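Local structure of fumarate lyase (Mesorhizobium sp., 3C8T) at residues V35-A40 / W100-Q105; L186-S191 / R209-E214. The protein belongs to the fumarate lyase family, whose long, mostly helical subunits are assembled here as a tetramer. All blocks are in the same frame, centred on the assembly; numbering follows the deposited sequence.

Interaction 1 (V35-A40 / W100-Q105); sequences VALARA and WGATTQ
Leu37, on helix 23-43, reaches across with one methyl to the loop that leads into helix 104-140, and the contact is almost entirely the work of that methyl. The apolar part is one pair of methyls. CD2 of Leu37 points at the flank of the Ala102 methyl, 4.0 Å from its CB, an ordinary van der Waals distance. The side chain gets there because CG is anti to the backbone N (chi1 174°), which stretches the branch off the helix toward the loop.

The same methyl also covers polar backbone. CD2 of Leu37 is 4.1 Å from the amide N of Trp100 and 4.2 Å from the carbonyl O of Trp100, so it rests on the main chain and not on the aromatic ring. The indole heads elsewhere: even CB of Trp100 stays 5.5 Å from CD2 of Leu37, and the side chain packs on Arg379 of a second subunit. The carbonyl O of Trp100 accepts a hydrogen bond from NE2 of Gln41, one turn further along the helix than Leu37, which ties helix and loop together just beside the methyl contact.

Beyond Ala102, Thr103 takes the N-cap position of helix 104-140, with its backbone N bonded to OD2 of Asp106. Gln105 follows in the first turn, its amide fixed by NE of Arg313 and the carbonyl O of His225. The loop probably corresponds to the first of the three conserved regions that line the active sites of this superfamily.

What joins the two segments directly is dispersion alone, which is short-ranged and has little directional preference. The methyl contact by itself therefore sets little about orientation; the directional bond from NE2 of Gln41 to the carbonyl O of Trp100 probably does more to fix it.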
# COMPACT_ATOMS: atom_id res chain seq x y z
N VAL A 35 19.21 3.55 -34.04
CA VAL A 35 20.41 3.92 -34.78
C VAL A 35 21.58 3.10 -34.29
O VAL A 35 22.35 2.58 -35.10
CB VAL A 35 20.76 5.44 -34.60
CG1 VAL A 35 22.19 5.76 -35.09
CG2 VAL A 35 19.75 6.29 -35.30
N ALA A 36 21.70 2.96 -32.97
CA ALA A 36 22.77 2.18 -32.39
C ALA A 36 22.60 0.73 -32.79
O ALA A 36 23.58 0.03 -33.03
CB ALA A 36 22.81 2.35 -30.88
N LEU A 37 21.36 0.26 -32.89
CA LEU A 37 21.11 -1.14 -33.30
C LEU A 37 21.59 -1.39 -34.72
O LEU A 37 22.24 -2.41 -34.99
CB LEU A 37 19.64 -1.51 -33.16
CG LEU A 37 19.20 -2.89 -33.68
CD1 LEU A 37 19.83 -4.06 -32.91
CD2 LEU A 37 17.72 -2.95 -33.62
N ALA A 38 21.30 -0.44 -35.62
CA ALA A 38 21.76 -0.48 -37.03
C ALA A 38 23.27 -0.51 -37.12
O ALA A 38 23.83 -1.29 -37.90
CB ALA A 38 21.23 0.72 -37.80
N ARG A 39 23.93 0.32 -36.30
CA ARG A 39 25.38 0.39 -36.28
C ARG A 39 26.01 -0.88 -35.78
O ARG A 39 26.99 -1.37 -36.36
CB ARG A 39 25.84 1.53 -35.38
CG ARG A 39 26.95 2.33 -35.98
CD ARG A 39 26.38 3.54 -36.71
NE ARG A 39 25.69 4.42 -35.76
CZ ARG A 39 26.29 5.29 -34.95
NH1 ARG A 39 27.63 5.41 -34.96
NH2 ARG A 39 25.56 6.04 -34.13
N ALA A 40 25.47 -1.40 -34.68
CA ALA A 40 25.90 -2.69 -34.14
C ALA A 40 25.78 -3.79 -35.21
O ALA A 40 26.64 -4.64 -35.34
CB ALA A 40 25.09 -3.04 -32.88
N TRP A 100 15.73 -4.23 -37.00
CA TRP A 100 15.96 -5.55 -37.62
C TRP A 100 16.15 -6.53 -36.51
O TRP A 100 17.15 -6.47 -35.80
CB TRP A 100 17.21 -5.47 -38.49
CG TRP A 100 17.56 -6.67 -39.32
CD1 TRP A 100 18.34 -7.75 -38.94
CD2 TRP A 100 17.19 -6.90 -40.68
NE1 TRP A 100 18.45 -8.64 -39.99
CE2 TRP A 100 17.77 -8.14 -41.07
CE3 TRP A 100 16.43 -6.18 -41.61
CZ2 TRP A 100 17.61 -8.67 -42.36
CZ3 TRP A 100 16.27 -6.70 -42.89
CH2 TRP A 100 16.87 -7.95 -43.25
N GLY A 101 15.17 -7.41 -36.31
CA GLY A 101 15.23 -8.41 -35.26
C GLY A 101 14.76 -7.92 -33.89
O GLY A 101 14.66 -8.71 -32.97
N ALA A 102 14.46 -6.62 -33.79
CA ALA A 102 13.92 -5.97 -32.60
C ALA A 102 12.42 -6.21 -32.37
O ALA A 102 11.67 -6.37 -33.32
CB ALA A 102 14.17 -4.45 -32.67
N THR A 103 12.00 -6.23 -31.10
CA THR A 103 10.61 -6.08 -30.73
C THR A 103 10.41 -4.70 -30.04
O THR A 103 11.38 -4.03 -29.61
CB THR A 103 10.08 -7.26 -29.84
OG1 THR A 103 8.64 -7.18 -29.74
CG2 THR A 103 10.66 -7.20 -28.41
N THR A 104 9.16 -4.27 -29.96
CA THR A 104 8.76 -3.03 -29.31
C THR A 104 9.30 -2.85 -27.87
O THR A 104 9.92 -1.81 -27.56
CB THR A 104 7.23 -2.88 -29.38
OG1 THR A 104 6.89 -2.68 -30.75
CG2 THR A 104 6.73 -1.68 -28.56
N GLN A 105 9.10 -3.85 -27.00
CA GLN A 105 9.64 -3.75 -25.62
C GLN A 105 11.18 -3.62 -25.52
O GLN A 105 11.72 -3.07 -24.52
CB GLN A 105 9.16 -4.91 -24.75
CG GLN A 105 9.20 -4.58 -23.26
CD GLN A 105 8.87 -5.76 -22.37
OE1 GLN A 105 8.54 -6.85 -22.86
NE2 GLN A 105 8.98 -5.56 -21.06

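Interaction 2 (L186-S191 / R209-E214); sequences LVVEFS and RELARE
Val188, Phe190 and Leu211 owe their meeting to their first torsions: CG of Phe190 and CG of Leu211 are both anti to their backbone N (chi1 -176° and 177°), while Val188 (chi1 84°) puts CG1 between its backbone N and carbonyl carbon, facing Ala212, and CG2 anti to N, facing Leu211. The motif is an extended segment laid against the flank of a helix, here helix 204-215 in the mostly helical fumarate lyase fold. Because the chain of 186-191 is extended, alternate residues face opposite ways: Val188 and Phe190 turn toward the helix, Val187 and Glu189 away from it.

Val188 sits closest to the helix backbone, with its CA 5.5 Å from CA of Ala212. Its two branches divide the work. CG1 of Val188 is 4.1 Å from CB of Ala212, where the small side chain lets the segment come near; CG2 of Val188 packs 3.8 Å from CG of Leu211, against the branch point itself.

Leu211 is the wedge between the two inward residues. Its CG meets Val188, and its CD2 touches both Val188 and Phe190, the leucine and phenylalanine side chains crossing at nearly a right angle. All four contributing residues are buried.

The polar groups on the other side of the segment are tied into the rest of the chain. NE1 of Trp224 bonds to the carbonyl O of Val188, the backbone N of Trp224 bonds to OE1 of Glu189, and the amide N of Ser191 is bonded to OD1 of Asp106, on helix 104-140. Where helix 204-215 faces helix 23-43, Glu210 and Glu214 form salt bridges to Arg43.

The tightest apolar approach is at the root of the aromatic side chain, where CD2 of Leu211 lies 3.6 Å from CB of Phe190 and 3.8 Å from its CG.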
# COMPACT_ATOMS: atom_id res chain seq x y z
N LEU A 186 21.26 -0.42 -15.21
CA LEU A 186 21.71 0.20 -16.48
C LEU A 186 22.27 -0.82 -17.49
O LEU A 186 23.47 -0.85 -17.78
CB LEU A 186 22.66 1.38 -16.26
CG LEU A 186 22.08 2.52 -15.40
CD1 LEU A 186 23.17 3.55 -15.07
CD2 LEU A 186 20.87 3.21 -16.06
N VAL A 187 21.36 -1.63 -18.02
CA VAL A 187 21.69 -2.67 -18.97
C VAL A 187 20.75 -2.54 -20.12
O VAL A 187 19.62 -2.06 -19.98
CB VAL A 187 21.61 -4.14 -18.37
CG1 VAL A 187 22.70 -4.40 -17.37
CG2 VAL A 187 20.25 -4.45 -17.77
N VAL A 188 21.23 -2.95 -21.30
CA VAL A 188 20.46 -2.90 -22.55
C VAL A 188 19.32 -3.90 -22.48
O VAL A 188 19.42 -4.94 -21.79
CB VAL A 188 21.43 -3.21 -23.77
CG1 VAL A 188 21.64 -4.74 -24.02
CG2 VAL A 188 20.95 -2.54 -25.00
N GLU A 189 18.22 -3.60 -23.17
CA GLU A 189 17.28 -4.68 -23.49
C GLU A 189 17.25 -4.92 -25.01
O GLU A 189 16.82 -4.03 -25.76
CB GLU A 189 15.86 -4.38 -23.00
CG GLU A 189 14.91 -5.53 -23.30
CD GLU A 189 14.78 -6.49 -22.13
OE1 GLU A 189 15.48 -7.50 -22.17
OE2 GLU A 189 14.02 -6.21 -21.18
N PHE A 190 17.72 -6.08 -25.46
CA PHE A 190 17.54 -6.46 -26.86
C PHE A 190 17.42 -7.97 -26.99
O PHE A 190 18.44 -8.71 -26.96
CB PHE A 190 18.68 -5.92 -27.75
CG PHE A 190 18.48 -6.21 -29.20
CD1 PHE A 190 17.50 -5.53 -29.92
CD2 PHE A 190 19.24 -7.20 -29.83
CE1 PHE A 190 17.29 -5.82 -31.26
CE2 PHE A 190 19.05 -7.51 -31.15
CZ PHE A 190 18.07 -6.83 -31.89
N SER A 191 16.17 -8.43 -27.09
CA SER A 191 15.93 -9.88 -27.12
C SER A 191 14.82 -10.33 -28.05
O SER A 191 14.57 -11.51 -28.16
CB SER A 191 15.65 -10.42 -25.71
OG SER A 191 16.82 -10.39 -24.90
N ARG A 209 25.22 -7.63 -27.24
CA ARG A 209 26.48 -7.14 -26.68
C ARG A 209 27.07 -5.93 -27.40
O ARG A 209 27.52 -4.98 -26.76
CB ARG A 209 27.49 -8.28 -26.66
CG ARG A 209 27.14 -9.35 -25.67
CD ARG A 209 27.90 -10.62 -25.99
NE ARG A 209 27.55 -11.68 -25.04
CZ ARG A 209 27.76 -12.97 -25.27
NH1 ARG A 209 28.29 -13.36 -26.43
NH2 ARG A 209 27.41 -13.88 -24.36
N GLU A 210 27.10 -5.97 -28.74
CA GLU A 210 27.52 -4.81 -29.51
C GLU A 210 26.69 -3.56 -29.24
O GLU A 210 27.21 -2.44 -29.15
CB GLU A 210 27.51 -5.11 -31.01
CG GLU A 210 28.84 -5.52 -31.53
CD GLU A 210 29.96 -4.57 -31.07
OE1 GLU A 210 30.00 -3.40 -31.55
OE2 GLU A 210 30.78 -5.02 -30.23
N LEU A 211 25.39 -3.76 -29.13
CA LEU A 211 24.43 -2.71 -28.86
C LEU A 211 24.64 -2.08 -27.47
O LEU A 211 24.57 -0.88 -27.33
CB LEU A 211 23.01 -3.24 -29.01
CG LEU A 211 21.84 -2.31 -28.69
CD1 LEU A 211 21.84 -1.18 -29.66
CD2 LEU A 211 20.54 -3.08 -28.79
N ALA A 212 24.94 -2.90 -26.48
CA ALA A 212 25.25 -2.38 -25.14
C ALA A 212 26.46 -1.44 -25.24
O ALA A 212 26.49 -0.35 -24.65
CB ALA A 212 25.52 -3.53 -24.20
N ARG A 213 27.45 -1.86 -26.02
CA ARG A 213 28.68 -1.12 -26.18
C ARG A 213 28.39 0.21 -26.84
O ARG A 213 28.85 1.22 -26.36
CB ARG A 213 29.69 -1.95 -26.96
CG ARG A 213 31.12 -1.48 -26.79
CD ARG A 213 32.13 -2.57 -27.16
NE ARG A 213 32.48 -2.66 -28.59
CZ ARG A 213 32.36 -1.69 -29.50
NH1 ARG A 213 31.90 -0.48 -29.17
NH2 ARG A 213 32.72 -1.92 -30.76
N GLU A 214 27.60 0.21 -27.91
CA GLU A 214 27.26 1.44 -28.63
C GLU A 214 26.58 2.47 -27.74
O GLU A 214 26.74 3.66 -27.94
CB GLU A 214 26.28 1.14 -29.78
CG GLU A 214 26.88 0.96 -31.14
CD GLU A 214 27.72 2.17 -31.57
OE1 GLU A 214 28.94 1.97 -31.79
OE2 GLU A 214 27.19 3.31 -31.68

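Interactions 1 and 2 form one continuous apolar cluster, their centres 10 Å apart, toward one end of the elongated subunit. The ring of Phe190 joins them: its CZ lies 3.4 Å from CD1 of Leu37, and its CE1 is 3.6 Å from CA of Ala102, so it touches both halves of interaction 1. Leu37 and Leu211 each use CD2 in their own contact and CD1 in the other: CD1 of Leu211 comes 3.6 Å from N of Leu37. Helices 23-43 and 204-215 also meet directly, CB of Ala40 being 3.7 Å from CB of Glu210. The one carboxylate of Asp106 serves both contacts, OD2 at interaction 1 and OD1 at interaction 2.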